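Local structure of putative sugar ABC transport system, substrate-binding protein (Bordetella parapertussis, 5IX8) at residues Q61-Q66 / S81-S86; G99-S104 / I266-G271; I125-G130 / K163-A168; R156-G161 / A250-V255; V262-R267 / L272-L277. The protein probably binds a carbohydrate as the periplasmic substrate-binding component of an ABC transport system. All blocks are in the same frame, centred on the assembly; numbering follows the deposited sequence.

Contact 1 (Q61-Q66 / S81-S86); sequences QQQFAQ and SPAAYS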
# COMPACT_ATOMS: atom_id res chain seq x y z
N GLN A 61 11.53 -4.56 15.72
CA GLN A 61 12.55 -3.97 16.58
C GLN A 61 13.42 -2.97 15.82
O GLN A 61 13.78 -1.91 16.36
CB GLN A 61 13.40 -5.07 17.21
CG GLN A 61 12.65 -5.87 18.29
CD GLN A 61 12.26 -5.01 19.50
OE1 GLN A 61 12.99 -4.08 19.88
NE2 GLN A 61 11.10 -5.29 20.09
N GLN A 62 13.74 -3.28 14.56
CA GLN A 62 14.49 -2.35 13.73
C GLN A 62 13.78 -1.01 13.63
O GLN A 62 14.41 0.05 13.73
CB GLN A 62 14.70 -2.95 12.33
CG GLN A 62 15.68 -4.12 12.27
CD GLN A 62 15.05 -5.50 12.60
OE1 GLN A 62 13.99 -5.62 13.21
NE2 GLN A 62 15.75 -6.55 12.18
N GLN A 63 12.45 -1.04 13.46
CA GLN A 63 11.71 0.21 13.34
C GLN A 63 11.58 0.92 14.67
O GLN A 63 11.60 2.15 14.71
CB GLN A 63 10.33 -0.03 12.73
CG GLN A 63 10.37 -0.11 11.27
CD GLN A 63 9.00 -0.04 10.64
OE1 GLN A 63 8.05 -0.69 11.09
NE2 GLN A 63 8.90 0.73 9.59
N PHE A 64 11.42 0.17 15.77
CA PHE A 64 11.38 0.84 17.08
C PHE A 64 12.65 1.65 17.29
O PHE A 64 12.61 2.79 17.78
CB PHE A 64 11.26 -0.18 18.21
CG PHE A 64 9.95 -0.92 18.28
CD1 PHE A 64 8.86 -0.59 17.51
CD2 PHE A 64 9.85 -2.01 19.13
CE1 PHE A 64 7.66 -1.28 17.61
CE2 PHE A 64 8.68 -2.74 19.24
CZ PHE A 64 7.58 -2.37 18.49
N ALA A 65 13.79 1.06 16.94
CA ALA A 65 15.06 1.76 17.13
C ALA A 65 15.13 2.99 16.24
O ALA A 65 15.67 4.04 16.65
CB ALA A 65 16.23 0.82 16.85
N GLN A 66 14.60 2.89 15.02
CA GLN A 66 14.61 4.03 14.11
C GLN A 66 13.74 5.16 14.65
O GLN A 66 14.13 6.33 14.59
CB GLN A 66 14.15 3.60 12.72
CG GLN A 66 15.21 2.74 12.02
CD GLN A 66 14.64 1.90 10.92
OE1 GLN A 66 13.43 1.94 10.66
NE2 GLN A 66 15.51 1.11 10.26
N SER A 81 5.32 3.57 8.06
CA SER A 81 4.66 2.41 7.44
C SER A 81 5.18 1.19 8.18
O SER A 81 6.35 0.84 8.01
CB SER A 81 4.98 2.30 5.95
OG SER A 81 4.57 3.44 5.23
N PRO A 82 4.36 0.51 8.98
CA PRO A 82 4.91 -0.46 9.94
C PRO A 82 5.14 -1.84 9.36
O PRO A 82 4.44 -2.30 8.46
CB PRO A 82 3.83 -0.50 11.04
CG PRO A 82 2.55 -0.32 10.24
CD PRO A 82 2.91 0.69 9.14
N ALA A 83 6.13 -2.53 9.92
CA ALA A 83 6.45 -3.89 9.51
C ALA A 83 5.52 -4.94 10.12
O ALA A 83 5.64 -6.13 9.81
CB ALA A 83 7.89 -4.23 9.88
N ALA A 84 4.63 -4.52 11.01
CA ALA A 84 3.58 -5.37 11.55
C ALA A 84 2.47 -4.45 12.01
O ALA A 84 2.71 -3.28 12.30
CB ALA A 84 4.06 -6.20 12.74
N TYR A 85 1.25 -5.00 12.09
CA TYR A 85 0.12 -4.16 12.48
C TYR A 85 0.23 -3.74 13.94
O TYR A 85 0.04 -2.56 14.27
CB TYR A 85 -1.19 -4.90 12.26
CG TYR A 85 -2.45 -4.10 12.56
CD1 TYR A 85 -2.70 -2.86 11.93
CD2 TYR A 85 -3.43 -4.59 13.43
CE1 TYR A 85 -3.90 -2.14 12.16
CE2 TYR A 85 -4.60 -3.90 13.65
CZ TYR A 85 -4.84 -2.66 13.02
OH TYR A 85 -6.01 -2.01 13.28
N SER A 86 0.55 -4.68 14.82
CA SER A 86 0.49 -4.47 16.26
C SER A 86 1.88 -4.30 16.87
O SER A 86 2.89 -4.77 16.33
CB SER A 86 -0.25 -5.63 16.95
OG SER A 86 -1.62 -5.67 16.54
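Gln63, on helix 60-73, spans the gap to the loop 81-86 with its side-chain amide, and that amide carries almost the whole contact. Its CB already points toward the loop, and CG lies anti to the carbonyl carbon (chi1 -82°); beyond CG the chain is extended, which sends the amide straight out from the helix. CB and CG act as the spacer, since no atom of the loop meets them closely. At CD the group divides. The NE2 branch donates to Ser81 O at 3.0 Å, nearly straight at 173°; Ser81 O lies in the plane of the Gln63 amide, whereas NE2 sits above the Ser81 carbonyl plane and not on a lone pair. The OE1 branch receives Ala83 N at 2.9 Å through a more bent bond of 146°, and grazes Pro82 CA at 3.4 Å and Ala83 CB at 3.7 Å. Outside the pair, NE2 also hydrogen-bonds Thr21 OG1, and the hydroxyl of Tyr88 bonds Ala83 N and, weakly, Gln63 OE1. Strand 77-80 runs out into this loop, so the helix is bonded at the C-terminal end of an inner strand of the parallel sheet. Chemically, one uncharged amide, donor on one branch and acceptor on the other, bonds a buried carbonyl and, together with Tyr88, a buried N-H two residues apart; the pairing fixes which way round the amide lies.

Contact 2 (G99-S104 / I266-G271); sequences GIKTIS and IREHEG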
# COMPACT_ATOMS: atom_id res chain seq x y z
N GLY A 99 6.82 15.40 22.34
CA GLY A 99 6.38 16.39 21.37
C GLY A 99 6.47 15.99 19.92
O GLY A 99 6.32 16.85 19.04
N ILE A 100 6.69 14.71 19.62
CA ILE A 100 6.81 14.23 18.25
C ILE A 100 5.56 13.45 17.90
O ILE A 100 5.29 12.41 18.50
CB ILE A 100 8.05 13.34 18.07
CG1 ILE A 100 9.31 14.16 18.40
CG2 ILE A 100 8.11 12.80 16.63
CD1 ILE A 100 10.58 13.35 18.33
N LYS A 101 4.81 13.95 16.92
CA LYS A 101 3.60 13.30 16.45
C LYS A 101 3.97 12.30 15.36
O LYS A 101 4.98 12.46 14.66
CB LYS A 101 2.60 14.33 15.91
CG LYS A 101 2.12 15.23 17.01
CD LYS A 101 1.11 16.24 16.52
CE LYS A 101 0.64 17.12 17.68
NZ LYS A 101 -0.64 17.77 17.33
N THR A 102 3.17 11.25 15.24
CA THR A 102 3.44 10.18 14.28
C THR A 102 2.34 10.17 13.24
O THR A 102 1.15 10.21 13.58
CB THR A 102 3.55 8.81 14.97
OG1 THR A 102 4.65 8.84 15.88
CG2 THR A 102 3.87 7.74 13.94
N ILE A 103 2.74 10.13 11.98
CA ILE A 103 1.82 10.09 10.84
C ILE A 103 1.87 8.70 10.25
O ILE A 103 2.95 8.19 9.93
CB ILE A 103 2.21 11.15 9.79
CG1 ILE A 103 2.16 12.55 10.42
CG2 ILE A 103 1.31 11.04 8.52
CD1 ILE A 103 2.86 13.66 9.56
N SER A 104 0.70 8.10 10.05
CA SER A 104 0.59 6.79 9.40
C SER A 104 0.61 6.97 7.89
O SER A 104 -0.14 7.79 7.36
CB SER A 104 -0.73 6.14 9.84
OG SER A 104 -1.10 5.03 9.03
N ILE A 266 2.32 20.23 7.28
CA ILE A 266 2.55 21.67 7.41
C ILE A 266 1.36 22.33 8.08
O ILE A 266 1.51 23.18 8.97
CB ILE A 266 2.82 22.33 6.05
CG1 ILE A 266 4.12 21.82 5.44
CG2 ILE A 266 2.88 23.85 6.18
CD1 ILE A 266 4.25 22.14 3.94
N ARG A 267 0.16 21.93 7.65
CA ARG A 267 -1.05 22.51 8.22
C ARG A 267 -1.18 22.15 9.69
O ARG A 267 -1.50 23.00 10.52
CB ARG A 267 -2.26 22.03 7.41
CG ARG A 267 -2.29 22.75 6.06
CD ARG A 267 -3.28 22.07 5.14
NE ARG A 267 -3.52 22.90 3.96
CZ ARG A 267 -2.74 22.90 2.89
NH1 ARG A 267 -1.70 22.07 2.79
NH2 ARG A 267 -3.05 23.72 1.91
N GLU A 268 -0.96 20.87 10.03
CA GLU A 268 -1.06 20.47 11.44
C GLU A 268 -0.07 21.26 12.28
O GLU A 268 -0.43 21.81 13.34
CB GLU A 268 -0.80 18.97 11.56
CG GLU A 268 -1.51 18.29 12.74
CD GLU A 268 -0.82 18.48 14.08
OE1 GLU A 268 0.42 18.72 14.11
OE2 GLU A 268 -1.52 18.37 15.12
N HIS A 269 1.15 21.41 11.77
CA HIS A 269 2.22 22.06 12.52
C HIS A 269 1.93 23.53 12.77
O HIS A 269 2.28 24.06 13.83
CB HIS A 269 3.52 21.89 11.74
CG HIS A 269 4.75 22.19 12.53
ND1 HIS A 269 5.73 23.04 12.08
CD2 HIS A 269 5.16 21.74 13.74
CE1 HIS A 269 6.71 23.09 12.97
NE2 HIS A 269 6.38 22.33 14.00
N GLU A 270 1.33 24.21 11.79
CA GLU A 270 1.11 25.65 11.90
C GLU A 270 -0.32 26.00 12.30
O GLU A 270 -0.68 27.18 12.27
CB GLU A 270 1.49 26.33 10.57
CG GLU A 270 2.97 26.05 10.23
CD GLU A 270 3.55 26.89 9.10
OE1 GLU A 270 2.86 27.83 8.65
OE2 GLU A 270 4.72 26.61 8.71
N GLY A 271 -1.12 25.01 12.69
CA GLY A 271 -2.46 25.30 13.19
C GLY A 271 -3.40 25.78 12.12
O GLY A 271 -4.32 26.58 12.41
O HOH W 1 1.47 19.77 16.34
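Glu268 faces Lys101 across the gap between helix 254-270 and strand 101-105, and the salt bridge between them is the entire direct contact. Along 266-271, Arg267 comes just before it and bonds Glu8 O through NH2. At Glu268 the side chain points toward the strand: CG is anti to the backbone N (chi1 -151°) and the chain bends at chi2 (-81°), which presents the carboxylate to the lysine. Lys101 arrives with an extended chain that meets the glutamate at a slant, and its NZ lies 2.5 Å from Glu268 OE2. The opposite charges and their closeness support a salt bridge, but a length this short is doubtful in detail. Glu268 OE1 touches Lys101 CD at 3.5 Å. A water joins the same two groups, donating to Glu268 OE1 at 2.7 Å and accepting a weak bond from Lys101 NZ at 3.1 Å; Tyr77 OH also bonds OE1. Further on, Glu270 directs OE2 to the backbone nitrogens of Arg13 and Gln14, and Gly271, with positive phi, closes the helix as a Schellman motif. The chemistry implies a surface ion pair: opposite charges, bridged by water, join the start of a central strand to the last turns of the helix that covers it, with each carboxylate oxygen given its own partners.

Contact 3 (I125-G130 / K163-A168); sequences IGKVLG and KEVASA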
# COMPACT_ATOMS: atom_id res chain seq x y z
N ILE A 125 -10.06 -1.79 -1.89
CA ILE A 125 -9.14 -2.35 -2.87
C ILE A 125 -9.57 -3.77 -3.23
O ILE A 125 -9.63 -4.15 -4.41
CB ILE A 125 -7.70 -2.32 -2.32
CG1 ILE A 125 -7.17 -0.88 -2.34
CG2 ILE A 125 -6.81 -3.24 -3.15
CD1 ILE A 125 -5.77 -0.75 -1.78
N GLY A 126 -9.91 -4.58 -2.22
CA GLY A 126 -10.38 -5.93 -2.48
C GLY A 126 -11.71 -5.94 -3.21
O GLY A 126 -11.90 -6.71 -4.15
N LYS A 127 -12.63 -5.07 -2.81
CA LYS A 127 -13.92 -5.00 -3.50
C LYS A 127 -13.77 -4.63 -4.97
O LYS A 127 -14.47 -5.20 -5.82
CB LYS A 127 -14.82 -3.98 -2.79
CG LYS A 127 -15.24 -4.46 -1.39
CD LYS A 127 -16.40 -3.65 -0.90
CE LYS A 127 -16.87 -4.05 0.46
NZ LYS A 127 -18.16 -3.31 0.74
N VAL A 128 -12.90 -3.67 -5.31
CA VAL A 128 -12.82 -3.29 -6.73
C VAL A 128 -12.17 -4.40 -7.56
O VAL A 128 -12.51 -4.60 -8.73
CB VAL A 128 -12.12 -1.93 -6.93
CG1 VAL A 128 -12.94 -0.81 -6.26
CG2 VAL A 128 -10.71 -1.95 -6.43
N LEU A 129 -11.26 -5.17 -6.96
CA LEU A 129 -10.73 -6.34 -7.68
C LEU A 129 -11.80 -7.42 -7.81
O LEU A 129 -11.86 -8.12 -8.83
CB LEU A 129 -9.50 -6.88 -6.96
CG LEU A 129 -8.27 -5.98 -7.05
CD1 LEU A 129 -7.13 -6.49 -6.16
CD2 LEU A 129 -7.79 -5.75 -8.50
N GLY A 130 -12.64 -7.56 -6.79
CA GLY A 130 -13.78 -8.45 -6.91
C GLY A 130 -14.70 -8.07 -8.06
O GLY A 130 -15.18 -8.95 -8.80
N LYS A 163 -13.48 -11.24 -1.22
CA LYS A 163 -14.36 -12.39 -1.03
C LYS A 163 -15.83 -11.99 -1.04
O LYS A 163 -16.68 -12.72 -1.57
CB LYS A 163 -14.02 -13.10 0.27
CG LYS A 163 -14.92 -14.32 0.53
CD LYS A 163 -14.37 -15.22 1.62
CE LYS A 163 -14.10 -14.43 2.88
NZ LYS A 163 -13.70 -15.33 4.03
N GLU A 164 -16.16 -10.87 -0.40
CA GLU A 164 -17.55 -10.40 -0.36
C GLU A 164 -18.08 -10.22 -1.78
O GLU A 164 -19.13 -10.77 -2.14
CB GLU A 164 -17.63 -9.08 0.41
CG GLU A 164 -19.03 -8.46 0.42
CD GLU A 164 -19.05 -7.10 1.13
OE1 GLU A 164 -18.73 -7.06 2.33
OE2 GLU A 164 -19.39 -6.08 0.50
N VAL A 165 -17.33 -9.52 -2.62
CA VAL A 165 -17.83 -9.21 -3.95
C VAL A 165 -17.77 -10.43 -4.85
O VAL A 165 -18.71 -10.71 -5.60
CB VAL A 165 -17.06 -8.01 -4.52
CG1 VAL A 165 -17.40 -7.80 -5.98
CG2 VAL A 165 -17.37 -6.75 -3.70
N ALA A 166 -16.67 -11.20 -4.75
CA ALA A 166 -16.52 -12.39 -5.60
C ALA A 166 -17.56 -13.46 -5.25
O ALA A 166 -18.17 -14.04 -6.15
CB ALA A 166 -15.12 -12.96 -5.46
N SER A 167 -17.79 -13.71 -3.97
CA SER A 167 -18.83 -14.66 -3.58
C SER A 167 -20.20 -14.24 -4.08
O SER A 167 -21.03 -15.09 -4.44
CB SER A 167 -18.86 -14.80 -2.05
OG SER A 167 -17.58 -15.17 -1.57
N ALA A 168 -20.47 -12.94 -4.09
CA ALA A 168 -21.80 -12.48 -4.45
C ALA A 168 -22.11 -12.73 -5.92
O ALA A 168 -23.28 -12.84 -6.28
CB ALA A 168 -21.96 -11.00 -4.11
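The flat group at the contact's edge is the carboxylate of Glu164, and Lys127 meets it at one oxygen. Lys127 NZ reaches Glu164 OE2 on its syn side, 31° out of the carboxylate plane, with the two atoms 3.0 Å apart in a salt bridge. Lys127 CE comes almost as near, 3.2 Å from Glu164 OE2, so the last methylene also lies against the acid. Both chains are extended beyond CG and cross at a slant, on the exposed side of the contact. Next along the helix, Val165 crosses Lys127 at about a right angle, and its two methyls do different work. Val165 CG1, anti to the backbone N (chi1 171°), lies 3.4 Å from Gly130 C, and Val165 CG2 rests 3.9 Å from Lys127 CB. Gly130 has no side chain to hold the helices apart, and its CA lies 5.0 Å from the CA of Ala166; the segment axes approach to 7.6 Å with an angle of 23° between their directions. Over these segments the helices run nearly parallel, as expected for neighbours on one side of an alpha/beta sheet. Leu129 and Ile125 of helix 122-135 pack on strands 227-231 and 246-250, whereas Lys163 and Ala166 lie on strand 172-173; the Cys134-Cys169 disulfide joins the last turn of helix 122-135 to the residue following 154-168.

Contact 4 (R156-G161 / A250-V255); sequences RLRYEG and ASEPGV. With SO4 (sulfate ion), chain C.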
# COMPACT_ATOMS: atom_id res chain seq x y z
N ARG A 156 -5.62 -8.95 5.16
CA ARG A 156 -6.91 -9.54 5.52
C ARG A 156 -8.06 -8.67 5.03
O ARG A 156 -9.07 -9.19 4.53
CB ARG A 156 -6.99 -9.77 7.03
CG ARG A 156 -8.21 -10.62 7.40
CD ARG A 156 -8.51 -10.65 8.89
NE ARG A 156 -9.17 -9.43 9.30
CZ ARG A 156 -8.57 -8.44 9.97
NH1 ARG A 156 -7.33 -8.58 10.44
NH2 ARG A 156 -9.25 -7.33 10.25
N LEU A 157 -7.93 -7.34 5.17
CA LEU A 157 -8.98 -6.45 4.70
C LEU A 157 -9.18 -6.59 3.19
O LEU A 157 -10.32 -6.66 2.71
CB LEU A 157 -8.67 -4.98 5.05
CG LEU A 157 -8.57 -4.68 6.56
CD1 LEU A 157 -8.11 -3.25 6.77
CD2 LEU A 157 -9.89 -4.90 7.29
N ARG A 158 -8.09 -6.65 2.43
CA ARG A 158 -8.21 -6.84 0.99
C ARG A 158 -8.88 -8.16 0.66
O ARG A 158 -9.74 -8.22 -0.24
CB ARG A 158 -6.84 -6.79 0.33
CG ARG A 158 -6.24 -5.40 0.46
CD ARG A 158 -4.85 -5.27 -0.18
NE ARG A 158 -4.34 -3.94 0.10
CZ ARG A 158 -3.31 -3.36 -0.50
NH1 ARG A 158 -2.66 -3.97 -1.50
NH2 ARG A 158 -2.94 -2.14 -0.11
N TYR A 159 -8.49 -9.23 1.36
CA TYR A 159 -9.13 -10.52 1.17
C TYR A 159 -10.62 -10.45 1.48
O TYR A 159 -11.45 -10.96 0.71
CB TYR A 159 -8.44 -11.56 2.04
CG TYR A 159 -9.19 -12.85 2.15
CD1 TYR A 159 -9.43 -13.65 1.04
CD2 TYR A 159 -9.66 -13.29 3.40
CE1 TYR A 159 -10.13 -14.84 1.17
CE2 TYR A 159 -10.33 -14.50 3.53
CZ TYR A 159 -10.56 -15.26 2.41
OH TYR A 159 -11.25 -16.45 2.55
N GLU A 160 -10.98 -9.82 2.59
CA GLU A 160 -12.39 -9.72 2.96
C GLU A 160 -13.21 -8.98 1.90
O GLU A 160 -14.32 -9.41 1.55
CB GLU A 160 -12.53 -9.03 4.33
CG GLU A 160 -12.14 -9.97 5.47
CD GLU A 160 -11.92 -9.24 6.79
OE1 GLU A 160 -12.12 -8.01 6.84
OE2 GLU A 160 -11.53 -9.91 7.77
N GLY A 161 -12.70 -7.86 1.39
CA GLY A 161 -13.44 -7.12 0.37
C GLY A 161 -13.57 -7.90 -0.92
O GLY A 161 -14.65 -7.94 -1.52
N ALA A 250 -5.02 -3.08 -9.05
CA ALA A 250 -5.46 -1.88 -8.34
C ALA A 250 -4.30 -0.87 -8.29
O ALA A 250 -3.16 -1.25 -8.01
CB ALA A 250 -5.95 -2.25 -6.95
N SER A 251 -4.58 0.39 -8.62
CA SER A 251 -3.56 1.44 -8.50
C SER A 251 -3.35 1.77 -7.02
O SER A 251 -4.31 1.97 -6.29
CB SER A 251 -4.01 2.71 -9.27
OG SER A 251 -3.22 3.86 -8.96
N GLU A 252 -2.10 1.79 -6.57
CA GLU A 252 -1.78 2.28 -5.23
C GLU A 252 -0.88 3.50 -5.37
O GLU A 252 0.33 3.36 -5.63
CB GLU A 252 -1.11 1.20 -4.39
CG GLU A 252 -2.11 0.08 -4.09
CD GLU A 252 -1.58 -0.93 -3.08
OE1 GLU A 252 -1.32 -0.56 -1.91
OE2 GLU A 252 -1.40 -2.11 -3.46
N PRO A 253 -1.42 4.69 -5.30
CA PRO A 253 -0.67 5.91 -5.66
C PRO A 253 0.21 6.42 -4.52
O PRO A 253 -0.09 7.39 -3.85
CB PRO A 253 -1.79 6.89 -6.02
CG PRO A 253 -2.89 6.48 -5.15
CD PRO A 253 -2.85 4.97 -5.08
N GLY A 254 1.34 5.73 -4.31
CA GLY A 254 2.21 6.06 -3.19
C GLY A 254 2.73 7.49 -3.29
O GLY A 254 2.93 8.15 -2.27
N VAL A 255 3.02 7.94 -4.51
CA VAL A 255 3.64 9.25 -4.68
C VAL A 255 2.69 10.33 -4.17
O VAL A 255 3.10 11.19 -3.39
CB VAL A 255 4.01 9.51 -6.15
CG1 VAL A 255 4.44 10.96 -6.35
CG2 VAL A 255 5.12 8.56 -6.60
S SO4 C . -4.30 -10.73 10.23
O1 SO4 C . -5.63 -10.76 10.80
O2 SO4 C . -3.68 -9.41 10.33
O3 SO4 C . -4.32 -11.14 8.81
O4 SO4 C . -3.48 -11.72 10.94
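Arg158 and Glu252 are extended toward one another: Arg158 is straight from CG to NE (chi2 180°), Glu252 continues straight past CG (chi2 -171°), and the two side chains approach from opposite directions. The guanidinium takes the carboxylate end-on. Arg158 NH2 bonds Glu252 OE1 at 2.9 Å and Arg158 NH1 bonds Glu252 OE2 at 3.0 Å. The flat groups are turned 72° apart: both nitrogens stand on the same face of the carboxylate, so the bidentate bridge is folded about the line of its oxygens. Both residues are buried and have further partners: Asp122 salt-bridges Arg158 NH2, Pro207 O accepts from its NH1, and Ser231 OG bonds Glu252 OE2. Two residues earlier, on another side of the helix, Arg156 NE bonds Glu160 OE2 at 2.9 Å, and Arg156 NH1 bonds Glu153 OE1 and, at 2.8 Å, O1 of a sulfate probably from the crystallisation liquor; Gly151 N and Glu153 N also bond the sulfate. Pro253, the centre of an inverse gamma turn, is the N-cap before helix 254-270. Since 250-254 leads from the sheet of one lobe to a helix packed on the other, the bridge lies at an interlobe crossover, beside the central cleft typical of two-lobed periplasmic binding proteins.

Contact 5 (V262-R267 / L272-L277); sequences VQYAIR and LPMPPL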
# COMPACT_ATOMS: atom_id res chain seq x y z
N VAL A 262 3.14 15.53 3.44
CA VAL A 262 3.84 16.80 3.65
C VAL A 262 2.84 17.95 3.78
O VAL A 262 2.96 18.81 4.68
CB VAL A 262 4.85 17.05 2.52
CG1 VAL A 262 5.44 18.46 2.60
CG2 VAL A 262 5.95 16.00 2.59
N GLN A 263 1.86 18.01 2.87
CA GLN A 263 0.93 19.14 2.90
C GLN A 263 0.05 19.11 4.16
O GLN A 263 -0.30 20.18 4.70
CB GLN A 263 0.06 19.14 1.64
CG GLN A 263 0.89 19.52 0.39
CD GLN A 263 1.36 20.96 0.46
OE1 GLN A 263 0.72 21.79 1.10
NE2 GLN A 263 2.50 21.27 -0.16
N TYR A 264 -0.32 17.91 4.62
CA TYR A 264 -1.09 17.80 5.86
C TYR A 264 -0.24 18.16 7.07
O TYR A 264 -0.72 18.84 8.00
CB TYR A 264 -1.64 16.37 6.03
CG TYR A 264 -2.92 16.04 5.27
CD1 TYR A 264 -3.00 16.19 3.87
CD2 TYR A 264 -4.04 15.56 5.95
CE1 TYR A 264 -4.17 15.91 3.20
CE2 TYR A 264 -5.23 15.25 5.29
CZ TYR A 264 -5.29 15.43 3.92
OH TYR A 264 -6.46 15.13 3.26
N ALA A 265 1.03 17.70 7.07
CA ALA A 265 1.91 17.98 8.21
C ALA A 265 2.14 19.49 8.39
O ALA A 265 2.17 19.99 9.53
CB ALA A 265 3.25 17.26 8.06
N ILE A 266 2.32 20.23 7.28
CA ILE A 266 2.55 21.67 7.41
C ILE A 266 1.36 22.33 8.08
O ILE A 266 1.51 23.18 8.97
CB ILE A 266 2.82 22.33 6.05
CG1 ILE A 266 4.12 21.82 5.44
CG2 ILE A 266 2.88 23.85 6.18
CD1 ILE A 266 4.25 22.14 3.94
N ARG A 267 0.16 21.93 7.65
CA ARG A 267 -1.05 22.51 8.22
C ARG A 267 -1.18 22.15 9.69
O ARG A 267 -1.50 23.00 10.52
CB ARG A 267 -2.26 22.03 7.41
CG ARG A 267 -2.29 22.75 6.06
CD ARG A 267 -3.28 22.07 5.14
NE ARG A 267 -3.52 22.90 3.96
CZ ARG A 267 -2.74 22.90 2.89
NH1 ARG A 267 -1.70 22.07 2.79
NH2 ARG A 267 -3.05 23.72 1.91
N LEU A 272 -3.23 25.32 10.91
CA LEU A 272 -4.09 25.70 9.80
C LEU A 272 -5.20 24.68 9.63
O LEU A 272 -5.07 23.53 10.09
CB LEU A 272 -3.27 25.80 8.52
CG LEU A 272 -2.01 26.69 8.61
CD1 LEU A 272 -1.20 26.62 7.32
CD2 LEU A 272 -2.36 28.12 8.98
N PRO A 273 -6.30 25.05 8.97
CA PRO A 273 -7.38 24.08 8.71
C PRO A 273 -6.86 22.85 7.97
O PRO A 273 -6.17 22.96 6.96
CB PRO A 273 -8.37 24.86 7.84
CG PRO A 273 -8.09 26.30 8.13
CD PRO A 273 -6.59 26.36 8.36
N MSE A 274 -7.23 21.67 8.47
CA MSE A 274 -6.77 20.44 7.84
C MSE A 274 -7.54 20.14 6.59
O MSE A 274 -8.72 20.48 6.50
CB MSE A 274 -6.91 19.25 8.79
CG MSE A 274 -6.08 19.44 10.02
SE MSE A 274 -4.20 19.40 9.69
CE MSE A 274 -3.96 17.53 9.27
N PRO A 275 -6.90 19.48 5.63
CA PRO A 275 -7.62 18.97 4.48
C PRO A 275 -8.45 17.76 4.92
O PRO A 275 -8.49 17.43 6.12
CB PRO A 275 -6.49 18.60 3.49
CG PRO A 275 -5.19 19.11 4.12
CD PRO A 275 -5.48 19.09 5.60
N PRO A 276 -9.14 17.09 3.99
CA PRO A 276 -10.15 16.09 4.42
C PRO A 276 -9.55 14.95 5.24
O PRO A 276 -8.50 14.39 4.91
CB PRO A 276 -10.74 15.59 3.10
CG PRO A 276 -10.44 16.69 2.12
CD PRO A 276 -9.13 17.25 2.52
N LEU A 277 -10.26 14.59 6.31
CA LEU A 277 -9.90 13.42 7.10
C LEU A 277 -11.15 12.63 7.43
O LEU A 277 -12.11 13.18 7.98
CB LEU A 277 -9.17 13.80 8.40
CG LEU A 277 -7.75 14.40 8.26
CD1 LEU A 277 -7.39 15.16 9.51
CD2 LEU A 277 -6.75 13.24 7.96
O HOH W 2 -5.87 24.52 4.83
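Tyr264 OH donates to Pro276 O at 2.7 Å, the shortest polar bond between the helix and the loop that follows it. The bond lies in the carbonyl plane and uses a lone pair of Pro276 O, with the oxygen also close to the plane of the tyrosine ring. On one face of that ring lies Pro275: its CG is 3.6 Å from the ring centroid and 15° off the normal, a CH-pi contact, and its CB comes within 3.4 Å of Tyr264 CZ. Leu277 CD2 takes the ring edge, 3.7 Å from Tyr264 CE2. The chain makes this fold-back possible by reversing just past helix 254-270: Leu272 N bonds Arg267 O at 2.9 Å, the six-to-one bond of the Schellman motif whose positive-phi residue is Gly271. From there the proline-rich segment runs back along the helix without regular structure, on its way to strand 288-290, where Phe289 also touches Tyr264 and Pro276. Selenomethionine Met274, bent at chi2 and chi3, lays SE 4.0 Å from Arg267 CB and brings CE to within 3.9 Å of Tyr264 CD2. Arg267 is extended from CG to NE, and its guanidinium reaches back one turn to Gln263; its CD is 3.7 Å from Pro275 CG, and a water links its NE to Pro273 O. The rotation of the guanidinium is fixed, since NH1 donates to both O and OE1 of Gln263, each close to its plane, and NH2 bonds Glu8 O in the N-terminal segment.

Following the chain from the N terminus, contact 1 closes a short loop first, joining helix 60-73 to the loop after strand 77-80. Contact 2 opens at strand 101-105 and closes only at the end of helix 254-270, so most of the second lobe lies between its segments. Contacts 3 and 4 fall within that span and cross each other: 125-130 pairs with 163-168, while 156-161, on the same helix 154-168, waits for 250-255. Contact 5 begins where contact 2 ends, sharing Ile266 and Arg267, and closes a reversal of four residues (268-271) at the end of helix 254-270. Contacts 1, 2 and 5 thus organise one lobe, contact 3 the other, and contact 4 the passage between them.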